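Long-range contacts in serine protease pet (Escherichia coli, PDB 4OM9), which probably cleaves host proteins such as the cytoskeletal protein alpha-fodrin as a secreted autotransporter serine protease, acting as an enterotoxin of enteroaggregative strains: residues 48-53 and 148-153; 16-21 and 169-174; 701-706 and 727-732; 733-738 and 751-756. All blocks are in the same frame, centred on the assembly; numbering follows the deposited sequence.

Contact 1 (48-53 and 148-153); sequences PDFSSA and FRVGSG
F50 of the loop 48-53 lies against V150 and F148 of the strand that ends at G151, and the tight part of the contact is built round its ring. V150 CG2 sits 3.5 Å from the F50 ring centroid, only 7° off the normal, a CH-pi contact over the middle of one face. P48 CB covers the opposite face nearer the rim, while F148 CB meets the ring edge in plane, 3.7 Å from F50 CZ. F50 has CG anti to the carbonyl carbon (chi1 -62°), which turns the ring between V150 and P48. P48 continues the packing, its CG reaching 3.4 Å from F148 CD2, and W222 touches both P48 and F148. The strand belongs to what is probably the second beta-barrel of the protease domain, as in other clan PA (chymotrypsin-like) proteases, and L16 and A17 of helix 10-17 pack on the same apolar cluster. Away from it the contact thins: A53 CB approaches V150 CG1 no closer than 4.1 Å, at the end of a type I turn from F50. D49 is exposed and points its carboxylate along its own loop, where OD1 accepts from S51 N at 2.7 Å to form an Asx turn.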
loop_
_atom_site.group_PDB
_atom_site.type_symbol
_atom_site.label_atom_id
_atom_site.label_comp_id
_atom_site.label_asym_id
_atom_site.label_seq_id
_atom_site.Cartn_x
_atom_site.Cartn_y
_atom_site.Cartn_z
ATOM N N PRO A 48 -6.443 20.893 -6.390
ATOM C CA PRO A 48 -7.135 21.446 -5.216
ATOM C C PRO A 48 -7.720 20.359 -4.330
ATOM O O PRO A 48 -7.915 19.225 -4.779
ATOM C CB PRO A 48 -8.263 22.291 -5.824
ATOM C CG PRO A 48 -7.809 22.573 -7.247
ATOM C CD PRO A 48 -7.016 21.362 -7.662
ATOM N N ASP A 49 -7.982 20.699 -3.073
ATOM C CA ASP A 49 -8.820 19.872 -2.227
ATOM C C ASP A 49 -10.230 20.423 -2.358
ATOM O O ASP A 49 -10.528 21.532 -1.904
ATOM C CB ASP A 49 -8.336 19.888 -0.771
ATOM C CG ASP A 49 -9.159 18.973 0.144
ATOM O OD1 ASP A 49 -10.386 18.839 -0.048
ATOM O OD2 ASP A 49 -8.568 18.385 1.075
ATOM N N PHE A 50 -11.101 19.654 -2.983
ATOM C CA PHE A 50 -12.478 20.083 -3.145
ATOM C C PHE A 50 -13.438 19.667 -2.018
ATOM O O PHE A 50 -14.661 19.739 -2.192
ATOM C CB PHE A 50 -13.022 19.561 -4.462
ATOM C CG PHE A 50 -12.293 20.079 -5.655
ATOM C CD1 PHE A 50 -12.246 21.443 -5.911
ATOM C CD2 PHE A 50 -11.656 19.201 -6.536
ATOM C CE1 PHE A 50 -11.580 21.925 -7.014
ATOM C CE2 PHE A 50 -10.997 19.685 -7.656
ATOM C CZ PHE A 50 -10.956 21.043 -7.900
ATOM N N SER A 51 -12.925 19.255 -0.868
ATOM C CA SER A 51 -13.844 18.761 0.162
ATOM C C SER A 51 -14.648 19.873 0.878
ATOM O O SER A 51 -15.557 19.566 1.618
ATOM C CB SER A 51 -13.098 17.912 1.188
ATOM O OG SER A 51 -12.002 18.611 1.741
ATOM N N SER A 52 -14.363 21.149 0.626
ATOM C CA SER A 52 -15.188 22.229 1.216
ATOM C C SER A 52 -16.511 22.449 0.459
ATOM O O SER A 52 -17.427 23.134 0.952
ATOM C CB SER A 52 -14.404 23.536 1.269
ATOM O OG SER A 52 -13.166 23.350 1.931
ATOM N N ALA A 53 -16.617 21.856 -0.726
ATOM C CA ALA A 53 -17.845 21.918 -1.516
ATOM C C ALA A 53 -18.972 21.115 -0.861
ATOM O O ALA A 53 -18.736 20.037 -0.313
ATOM C CB ALA A 53 -17.593 21.404 -2.959
ATOM N N PHE A 148 -9.992 26.192 -10.992
ATOM C CA PHE A 148 -10.885 25.055 -11.020
ATOM C C PHE A 148 -12.203 25.423 -10.385
ATOM O O PHE A 148 -12.257 26.200 -9.428
ATOM C CB PHE A 148 -10.300 23.860 -10.253
ATOM C CG PHE A 148 -9.144 23.182 -10.937
ATOM C CD1 PHE A 148 -9.366 22.227 -11.923
ATOM C CD2 PHE A 148 -7.832 23.460 -10.558
ATOM C CE1 PHE A 148 -8.276 21.572 -12.556
ATOM C CE2 PHE A 148 -6.745 22.815 -11.173
ATOM C CZ PHE A 148 -6.972 21.875 -12.180
ATOM N N ARG A 149 -13.267 24.815 -10.881
ATOM C CA ARG A 149 -14.567 24.989 -10.273
ATOM C C ARG A 149 -15.258 23.654 -10.221
ATOM O O ARG A 149 -15.163 22.862 -11.139
ATOM C CB ARG A 149 -15.408 25.981 -11.058
ATOM C CG ARG A 149 -16.701 26.307 -10.386
ATOM C CD ARG A 149 -17.794 26.493 -11.411
ATOM N NE ARG A 149 -18.353 25.192 -11.728
ATOM C CZ ARG A 149 -18.310 24.638 -12.927
ATOM N NH1 ARG A 149 -17.778 25.306 -13.935
ATOM N NH2 ARG A 149 -18.845 23.438 -13.111
ATOM N N VAL A 150 -15.990 23.421 -9.152
ATOM C CA VAL A 150 -16.627 22.148 -8.947
ATOM C C VAL A 150 -18.107 22.359 -8.635
ATOM O O VAL A 150 -18.457 23.222 -7.813
ATOM C CB VAL A 150 -15.892 21.424 -7.821
ATOM C CG1 VAL A 150 -16.827 20.649 -6.930
ATOM C CG2 VAL A 150 -14.754 20.621 -8.375
ATOM N N GLY A 151 -18.977 21.609 -9.305
ATOM C CA GLY A 151 -20.398 21.663 -8.994
ATOM C C GLY A 151 -21.177 20.523 -9.636
ATOM O O GLY A 151 -20.591 19.666 -10.320
ATOM N N SER A 152 -22.499 20.505 -9.431
ATOM C CA SER A 152 -23.307 19.433 -9.999
ATOM C C SER A 152 -24.628 19.912 -10.589
ATOM O O SER A 152 -25.702 19.433 -10.199
ATOM C CB SER A 152 -23.567 18.357 -8.926
ATOM O OG SER A 152 -24.180 17.212 -9.480
ATOM N N GLY A 153 -24.554 20.851 -11.537
ATOM C CA GLY A 153 -25.730 21.280 -12.276
ATOM C C GLY A 153 -26.379 20.176 -13.102
ATOM O O GLY A 153 -26.036 19.015 -12.972
#

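Contact 2 (16-21 and 169-174)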
loop_
_atom_site.group_PDB
_atom_site.type_symbol
_atom_site.label_atom_id
_atom_site.label_comp_id
_atom_site.label_asym_id
_atom_site.label_seq_id
_atom_site.Cartn_x
_atom_site.Cartn_y
_atom_site.Cartn_z
ATOM N N LEU A 16 -11.833 14.297 -10.887
ATOM C CA LEU A 16 -11.180 15.545 -10.518
ATOM C C LEU A 16 -11.971 16.276 -9.437
ATOM O O LEU A 16 -11.388 16.789 -8.491
ATOM C CB LEU A 16 -10.999 16.450 -11.740
ATOM C CG LEU A 16 -10.408 17.847 -11.532
ATOM C CD1 LEU A 16 -9.114 17.817 -10.737
ATOM C CD2 LEU A 16 -10.178 18.517 -12.876
ATOM N N ALA A 17 -13.291 16.327 -9.591
ATOM C CA ALA A 17 -14.121 17.095 -8.668
ATOM C C ALA A 17 -14.160 16.405 -7.316
ATOM O O ALA A 17 -14.298 17.052 -6.295
ATOM C CB ALA A 17 -15.544 17.275 -9.209
ATOM N N GLN A 18 -14.012 15.085 -7.309
ATOM C CA GLN A 18 -14.244 14.341 -6.089
ATOM C C GLN A 18 -12.928 13.846 -5.515
ATOM O O GLN A 18 -12.912 13.020 -4.595
ATOM C CB GLN A 18 -15.231 13.202 -6.374
ATOM C CG GLN A 18 -16.534 13.750 -6.987
ATOM C CD GLN A 18 -17.474 12.674 -7.457
ATOM O OE1 GLN A 18 -17.538 11.587 -6.869
ATOM N NE2 GLN A 18 -18.223 12.965 -8.521
ATOM N N ASN A 19 -11.829 14.385 -6.054
ATOM C CA ASN A 19 -10.482 14.026 -5.607
ATOM C C ASN A 19 -10.259 12.502 -5.584
ATOM O O ASN A 19 -9.736 11.936 -4.618
ATOM C CB ASN A 19 -10.202 14.623 -4.225
ATOM C CG ASN A 19 -9.985 16.126 -4.269
ATOM O OD1 ASN A 19 -10.644 16.875 -3.551
ATOM N ND2 ASN A 19 -9.062 16.572 -5.101
ATOM N N LYS A 20 -10.656 11.864 -6.677
ATOM C CA LYS A 20 -10.516 10.434 -6.871
ATOM C C LYS A 20 -9.467 10.123 -7.941
ATOM O O LYS A 20 -9.099 10.989 -8.730
ATOM C CB LYS A 20 -11.871 9.838 -7.259
ATOM C CG LYS A 20 -12.966 10.007 -6.198
ATOM C CD LYS A 20 -12.799 8.971 -5.107
ATOM C CE LYS A 20 -13.774 9.203 -3.968
ATOM N NZ LYS A 20 -13.409 8.360 -2.794
ATOM N N GLY A 21 -8.985 8.880 -7.958
ATOM C CA GLY A 21 -8.059 8.416 -8.981
ATOM C C GLY A 21 -6.721 9.119 -8.966
ATOM O O GLY A 21 -6.017 9.063 -7.960
ATOM N N ASP A 169 -22.897 12.117 -6.575
ATOM C CA ASP A 169 -22.096 11.232 -7.431
ATOM C C ASP A 169 -21.594 11.972 -8.692
ATOM O O ASP A 169 -20.502 11.715 -9.201
ATOM C CB ASP A 169 -22.908 10.011 -7.860
ATOM C CG ASP A 169 -23.319 9.122 -6.699
ATOM O OD1 ASP A 169 -22.571 9.018 -5.705
ATOM O OD2 ASP A 169 -24.409 8.522 -6.795
ATOM N N LEU A 170 -22.405 12.886 -9.202
ATOM C CA LEU A 170 -22.088 13.545 -10.468
ATOM C C LEU A 170 -21.340 14.857 -10.288
ATOM O O LEU A 170 -21.176 15.621 -11.233
ATOM C CB LEU A 170 -23.366 13.783 -11.258
ATOM C CG LEU A 170 -24.063 12.484 -11.630
ATOM C CD1 LEU A 170 -25.386 12.777 -12.304
ATOM C CD2 LEU A 170 -23.142 11.680 -12.556
ATOM N N LEU A 171 -20.894 15.131 -9.072
ATOM C CA LEU A 171 -20.083 16.314 -8.838
ATOM C C LEU A 171 -18.934 16.359 -9.848
ATOM O O LEU A 171 -18.091 15.467 -9.880
ATOM C CB LEU A 171 -19.552 16.342 -7.398
ATOM C CG LEU A 171 -18.928 17.675 -6.986
ATOM C CD1 LEU A 171 -20.005 18.745 -6.678
ATOM C CD2 LEU A 171 -17.976 17.487 -5.835
ATOM N N SER A 172 -18.902 17.398 -10.671
ATOM C CA SER A 172 -17.952 17.463 -11.788
ATOM C C SER A 172 -17.120 18.765 -11.846
ATOM O O SER A 172 -17.567 19.827 -11.436
ATOM C CB SER A 172 -18.700 17.261 -13.108
ATOM O OG SER A 172 -19.663 18.273 -13.314
ATOM N N ALA A 173 -15.908 18.674 -12.379
ATOM C CA ALA A 173 -14.965 19.774 -12.286
ATOM C C ALA A 173 -14.795 20.512 -13.602
ATOM O O ALA A 173 -14.836 19.907 -14.668
ATOM C CB ALA A 173 -13.644 19.272 -11.823
ATOM N N SER A 174 -14.588 21.822 -13.516
ATOM C CA SER A 174 -14.287 22.636 -14.693
ATOM C C SER A 174 -12.919 23.237 -14.530
ATOM O O SER A 174 -12.534 23.612 -13.425
ATOM C CB SER A 174 -15.313 23.739 -14.892
ATOM O OG SER A 174 -16.615 23.202 -15.043
#
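Q18 swings CG beside its own backbone N (chi1 -56°) and runs extended beyond it (chi2 172°), carrying its amide from the end of helix 10-17 to the backbone of 169-171. L16 is set differently, CG anti to the backbone N (chi1 176°), which brings CG to 3.5 Å from A173 CB. The Q18 amide nitrogen is a double donor. NE2 to L171 O is 2.9 Å and almost straight, on a carbonyl lone pair and within the glutamine amide plane; NE2 to D169 O is shorter, 2.7 Å, but more bent, and the donor stands above that carbonyl plane. Between the amide and L16, A17 presses its methyl onto the opposing backbone, 3.2 Å from L171 O, and beside the A173 methyl, A17 CB to A173 CB 3.8 Å. The helix end thereby rests on the start of strand 172-185 in the protease domain, with V150 of the adjoining strand touching L171 and A173. Both N-H groups of one amide are spent on carbonyls two residues apart, so that Q18 bridges two carbonyls of the loop entering the strand, and the two bonds together hold the amide against rotation.

Contact 3 (701-706 and 727-732)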
loop_
_atom_site.group_PDB
_atom_site.type_symbol
_atom_site.label_atom_id
_atom_site.label_comp_id
_atom_site.label_asym_id
_atom_site.label_seq_id
_atom_site.Cartn_x
_atom_site.Cartn_y
_atom_site.Cartn_z
ATOM N N SER A 701 11.929 -31.200 4.221
ATOM C CA SER A 701 11.098 -31.471 3.064
ATOM C C SER A 701 11.809 -30.991 1.804
ATOM O O SER A 701 13.020 -30.778 1.815
ATOM C CB SER A 701 9.742 -30.776 3.217
ATOM O OG SER A 701 8.866 -31.088 2.149
ATOM N N ASN A 702 11.044 -30.789 0.735
ATOM C CA ASN A 702 11.593 -30.422 -0.567
ATOM C C ASN A 702 11.125 -29.058 -1.087
ATOM O O ASN A 702 10.111 -28.523 -0.647
ATOM C CB ASN A 702 11.222 -31.483 -1.594
ATOM C CG ASN A 702 9.748 -31.471 -1.911
ATOM O OD1 ASN A 702 9.340 -30.990 -2.960
ATOM N ND2 ASN A 702 8.931 -31.969 -0.986
ATOM N N ILE A 703 11.874 -28.533 -2.053
ATOM C CA ILE A 703 11.592 -27.260 -2.702
ATOM C C ILE A 703 11.421 -27.468 -4.193
ATOM O O ILE A 703 12.340 -27.939 -4.857
ATOM C CB ILE A 703 12.726 -26.243 -2.473
ATOM C CG1 ILE A 703 12.951 -26.012 -0.982
ATOM C CG2 ILE A 703 12.437 -24.925 -3.189
ATOM C CD1 ILE A 703 14.285 -25.390 -0.679
ATOM N N LYS A 704 10.251 -27.128 -4.717
ATOM C CA LYS A 704 10.005 -27.185 -6.150
ATOM C C LYS A 704 10.030 -25.780 -6.716
ATOM O O LYS A 704 9.446 -24.867 -6.121
ATOM C CB LYS A 704 8.671 -27.867 -6.444
ATOM C CG LYS A 704 8.634 -29.299 -5.956
ATOM C CD LYS A 704 7.284 -29.962 -6.165
ATOM C CE LYS A 704 7.297 -31.358 -5.541
ATOM N NZ LYS A 704 6.034 -32.121 -5.741
ATOM N N SER A 705 10.698 -25.596 -7.857
ATOM C CA SER A 705 10.909 -24.252 -8.388
ATOM C C SER A 705 10.942 -24.155 -9.917
ATOM O O SER A 705 11.781 -24.758 -10.581
ATOM C CB SER A 705 12.208 -23.671 -7.819
ATOM O OG SER A 705 12.528 -22.430 -8.430
ATOM N N GLY A 706 10.018 -23.364 -10.453
ATOM C CA GLY A 706 9.914 -23.109 -11.873
ATOM C C GLY A 706 10.212 -21.651 -12.148
ATOM O O GLY A 706 9.943 -21.147 -13.240
ATOM N N TYR A 727 22.381 -24.266 3.226
ATOM C CA TYR A 727 21.066 -24.623 2.709
ATOM C C TYR A 727 20.924 -26.133 2.625
ATOM O O TYR A 727 21.521 -26.768 1.755
ATOM C CB TYR A 727 20.824 -24.017 1.330
ATOM C CG TYR A 727 20.999 -22.525 1.267
ATOM C CD1 TYR A 727 19.966 -21.668 1.633
ATOM C CD2 TYR A 727 22.197 -21.972 0.835
ATOM C CE1 TYR A 727 20.128 -20.301 1.578
ATOM C CE2 TYR A 727 22.366 -20.616 0.764
ATOM C CZ TYR A 727 21.332 -19.780 1.137
ATOM O OH TYR A 727 21.514 -18.415 1.073
ATOM N N ALA A 728 20.136 -26.708 3.526
ATOM C CA ALA A 728 19.828 -28.129 3.465
ATOM C C ALA A 728 18.383 -28.333 3.028
ATOM O O ALA A 728 17.473 -27.645 3.513
ATOM C CB ALA A 728 20.075 -28.793 4.812
ATOM N N ALA A 729 18.184 -29.258 2.098
ATOM C CA ALA A 729 16.850 -29.718 1.742
ATOM C C ALA A 729 16.850 -31.238 1.670
ATOM O O ALA A 729 17.239 -31.819 0.659
ATOM C CB ALA A 729 16.400 -29.113 0.424
ATOM N N GLY A 730 16.431 -31.873 2.758
ATOM C CA GLY A 730 16.437 -33.318 2.870
ATOM C C GLY A 730 15.702 -34.006 1.738
ATOM O O GLY A 730 16.109 -35.080 1.289
ATOM N N GLY A 731 14.624 -33.382 1.271
ATOM C CA GLY A 731 13.794 -33.950 0.222
ATOM C C GLY A 731 14.252 -33.518 -1.157
ATOM O O GLY A 731 13.585 -33.787 -2.165
ATOM N N TYR A 732 15.399 -32.844 -1.185
ATOM C CA TYR A 732 16.046 -32.376 -2.408
ATOM C C TYR A 732 15.311 -31.165 -2.983
ATOM O O TYR A 732 14.262 -30.752 -2.476
ATOM C CB TYR A 732 16.129 -33.480 -3.493
ATOM C CG TYR A 732 16.433 -34.910 -3.046
ATOM C CD1 TYR A 732 17.056 -35.187 -1.831
ATOM C CD2 TYR A 732 16.100 -35.985 -3.869
ATOM C CE1 TYR A 732 17.317 -36.491 -1.441
ATOM C CE2 TYR A 732 16.364 -37.288 -3.489
ATOM C CZ TYR A 732 16.969 -37.537 -2.274
ATOM O OH TYR A 732 17.234 -38.833 -1.896
#
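S701 and G731 are joined by the first of two backbone hydrogen bonds, from G731 N to S701 O at 3.1 Å. The donor stands well above the carbonyl plane of S701, so no lone pair is met squarely. The second bond runs the other way, from I703 N to Y732 O at 3.3 Å, and lies in the carbonyl plane. The two bonds flank N702, whose CA comes closest to that of G731. The turn that presents these groups is type I, from A729 to Y732, closed by its own bond from Y732 N to A729 O at 2.8 Å.

Van der Waals contact is spread over S701 to I703 on one side and A729, G731 and Y732 on the other. N702 CB rests 3.2 Å from Y732 O and 3.3 Å from G731 O, while the rest of its side chain leads away from the turn. G731, with no side chain, lies backbone to backbone against the S701-N702 peptide. Apolar contact is slight: I703 CD1 and A729 CB are 4.4 Å apart.

The stem of the passenger domain is a right-handed beta-helix, and here a corner after strand 725-729 of one coil meets the chain leading into strand 703-705 of the coil before it. Strand 703-705 runs between the parallel strands 682-685 and 733-735, I703 touching L683 and E733; Y732 reaches D752 of the following coil, and Y727 packs on L697, A747 and V749.

Contact 4 (733-738 and 751-756); sequences ELTEDG and GDIKSE
E733 and L734 pair in parallel with I753 and K754, and three backbone hydrogen bonds join the strands. E733 N donates to D752 O at 2.8 Å, K754 N to E733 O at 3.0 Å, and T735 N to K754 O at 3.0 Å. The axes of strands 733-735 and 753-755 are 4.8 Å apart and inclined by 23°, and CA-H...O contacts to E733 O and K754 O accompany the stronger bonds.

Matched side chains meet next. On one face L734 CD2 touches K754 CE at 3.6 Å, the aliphatic part of the lysine lying over the leucine. K754 starts with CG between the backbone N and the carbonyl carbon (chi1 72°) and then runs fully extended, carrying its CE past the leucine branches. On the other face E733 CG lies 4.0 Å from I753 CB. Beside them T735 CB is 3.7 Å from S755 CB, and S755 OG adds a weak bond to T735 O at 3.4 Å.

Farther out, neighbouring coils of the beta-helix fix both strands. L734 shares backbone bonds with I703 and S705 of the preceding coil, while I753 bonds to S793 and packs on I794 of the following one. F741 lies against both E733 and I753.

The buried E733 bends at chi2 and brings OE2 near G751 O, itself bonded to Y790 OH. A carboxylate beside a carbonyl oxygen in such a buried setting would probably have a raised pKa.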
loop_
_atom_site.group_PDB
_atom_site.type_symbol
_atom_site.label_atom_id
_atom_site.label_comp_id
_atom_site.label_asym_id
_atom_site.label_seq_id
_atom_site.Cartn_x
_atom_site.Cartn_y
_atom_site.Cartn_z
ATOM N N GLU A 733 15.878 -30.586 -4.037
ATOM C CA GLU A 733 15.183 -29.567 -4.809
ATOM C C GLU A 733 14.904 -30.080 -6.210
ATOM O O GLU A 733 15.678 -30.869 -6.763
ATOM C CB GLU A 733 15.977 -28.260 -4.864
ATOM C CG GLU A 733 17.460 -28.404 -4.704
ATOM C CD GLU A 733 17.948 -27.936 -3.346
ATOM O OE1 GLU A 733 17.344 -26.993 -2.769
ATOM O OE2 GLU A 733 18.951 -28.523 -2.860
ATOM N N LEU A 734 13.789 -29.633 -6.773
ATOM C CA LEU A 734 13.315 -30.097 -8.069
ATOM C C LEU A 734 12.959 -28.898 -8.947
ATOM O O LEU A 734 12.268 -27.978 -8.508
ATOM C CB LEU A 734 12.116 -31.044 -7.887
ATOM C CG LEU A 734 11.006 -31.214 -8.930
ATOM C CD1 LEU A 734 11.559 -31.627 -10.268
ATOM C CD2 LEU A 734 9.951 -32.219 -8.465
ATOM N N THR A 735 13.445 -28.904 -10.185
ATOM C CA THR A 735 13.222 -27.783 -11.093
ATOM C C THR A 735 12.169 -28.141 -12.153
ATOM O O THR A 735 12.169 -29.248 -12.690
ATOM C CB THR A 735 14.538 -27.347 -11.751
ATOM O OG1 THR A 735 15.551 -27.217 -10.742
ATOM C CG2 THR A 735 14.366 -26.019 -12.454
ATOM N N GLU A 736 11.280 -27.190 -12.445
ATOM C CA GLU A 736 9.995 -27.484 -13.087
ATOM C C GLU A 736 9.735 -26.820 -14.441
ATOM O O GLU A 736 8.726 -27.104 -15.081
ATOM C CB GLU A 736 8.861 -27.086 -12.135
ATOM C CG GLU A 736 8.893 -27.791 -10.800
ATOM C CD GLU A 736 8.259 -29.169 -10.846
ATOM O OE1 GLU A 736 7.466 -29.480 -9.932
ATOM O OE2 GLU A 736 8.556 -29.950 -11.786
ATOM N N ASP A 737 10.632 -25.935 -14.861
ATOM C CA ASP A 737 10.513 -25.208 -16.129
ATOM C C ASP A 737 11.909 -24.850 -16.640
ATOM O O ASP A 737 12.903 -25.220 -16.028
ATOM C CB ASP A 737 9.680 -23.925 -15.955
ATOM C CG ASP A 737 8.176 -24.173 -16.020
ATOM O OD1 ASP A 737 7.742 -25.114 -16.713
ATOM O OD2 ASP A 737 7.419 -23.408 -15.391
ATOM N N GLY A 738 11.988 -24.105 -17.741
ATOM C CA GLY A 738 13.247 -23.487 -18.126
ATOM C C GLY A 738 13.655 -22.437 -17.102
ATOM O O GLY A 738 13.665 -21.246 -17.395
ATOM N N GLY A 751 21.706 -31.443 -0.465
ATOM C CA GLY A 751 20.441 -31.992 -0.918
ATOM C C GLY A 751 20.399 -32.115 -2.423
ATOM O O GLY A 751 20.773 -31.179 -3.134
ATOM N N ASP A 752 19.939 -33.265 -2.907
ATOM C CA ASP A 752 20.000 -33.585 -4.333
ATOM C C ASP A 752 19.203 -32.587 -5.159
ATOM O O ASP A 752 18.318 -31.911 -4.647
ATOM C CB ASP A 752 19.485 -35.003 -4.592
ATOM C CG ASP A 752 20.241 -36.056 -3.798
ATOM O OD1 ASP A 752 21.449 -35.874 -3.558
ATOM O OD2 ASP A 752 19.623 -37.065 -3.408
ATOM N N ILE A 753 19.534 -32.471 -6.436
ATOM C CA ILE A 753 18.733 -31.639 -7.317
ATOM C C ILE A 753 18.399 -32.396 -8.594
ATOM O O ILE A 753 19.278 -32.895 -9.296
ATOM C CB ILE A 753 19.428 -30.301 -7.652
ATOM C CG1 ILE A 753 18.802 -29.672 -8.895
ATOM C CG2 ILE A 753 20.899 -30.497 -7.867
ATOM C CD1 ILE A 753 19.321 -28.285 -9.191
ATOM N N LYS A 754 17.105 -32.492 -8.869
ATOM C CA LYS A 754 16.618 -33.221 -10.016
ATOM C C LYS A 754 15.777 -32.299 -10.877
ATOM O O LYS A 754 15.239 -31.307 -10.389
ATOM C CB LYS A 754 15.810 -34.438 -9.576
ATOM C CG LYS A 754 14.473 -34.100 -8.995
ATOM C CD LYS A 754 13.624 -35.331 -8.782
ATOM C CE LYS A 754 12.278 -34.935 -8.184
ATOM N NZ LYS A 754 11.317 -36.072 -8.217
ATOM N N SER A 755 15.675 -32.629 -12.159
ATOM C CA SER A 755 14.927 -31.830 -13.121
ATOM C C SER A 755 14.823 -32.538 -14.454
ATOM O O SER A 755 15.758 -33.228 -14.856
ATOM C CB SER A 755 15.596 -30.474 -13.332
ATOM O OG SER A 755 15.035 -29.797 -14.448
ATOM N N GLU A 756 13.704 -32.370 -15.150
ATOM C CA GLU A 756 13.622 -32.857 -16.519
ATOM C C GLU A 756 13.179 -31.775 -17.497
ATOM O O GLU A 756 12.711 -32.074 -18.597
ATOM C CB GLU A 756 12.699 -34.068 -16.617
ATOM C CG GLU A 756 11.397 -33.968 -15.872
ATOM C CD GLU A 756 10.677 -35.301 -15.845
ATOM O OE1 GLU A 756 9.503 -35.344 -15.422
ATOM O OE2 GLU A 756 11.294 -36.311 -16.253
#

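Overall arrangement
Contacts 1 and 2 are buried in the protease domain, and contacts 3 and 4 are partly buried in the beta-helix on the opposite side of the chain's centre; the centres of contacts 1 and 3 are about 59 Å apart. Within each pair the contacts touch. R149 and G151 of contact 1 probably hydrogen-bond through their backbones to S174 and S172 of contact 2, linking antiparallel neighbours, whereas strands 703-705 of contact 3 and 733-735 of contact 4 are parallel neighbours. Contact 1 is wholly apolar across its segments, contact 2 adds a side-chain amide, and contacts 3 and 4 rest mainly on backbone bonds, sparse at the corner and regular along the strands.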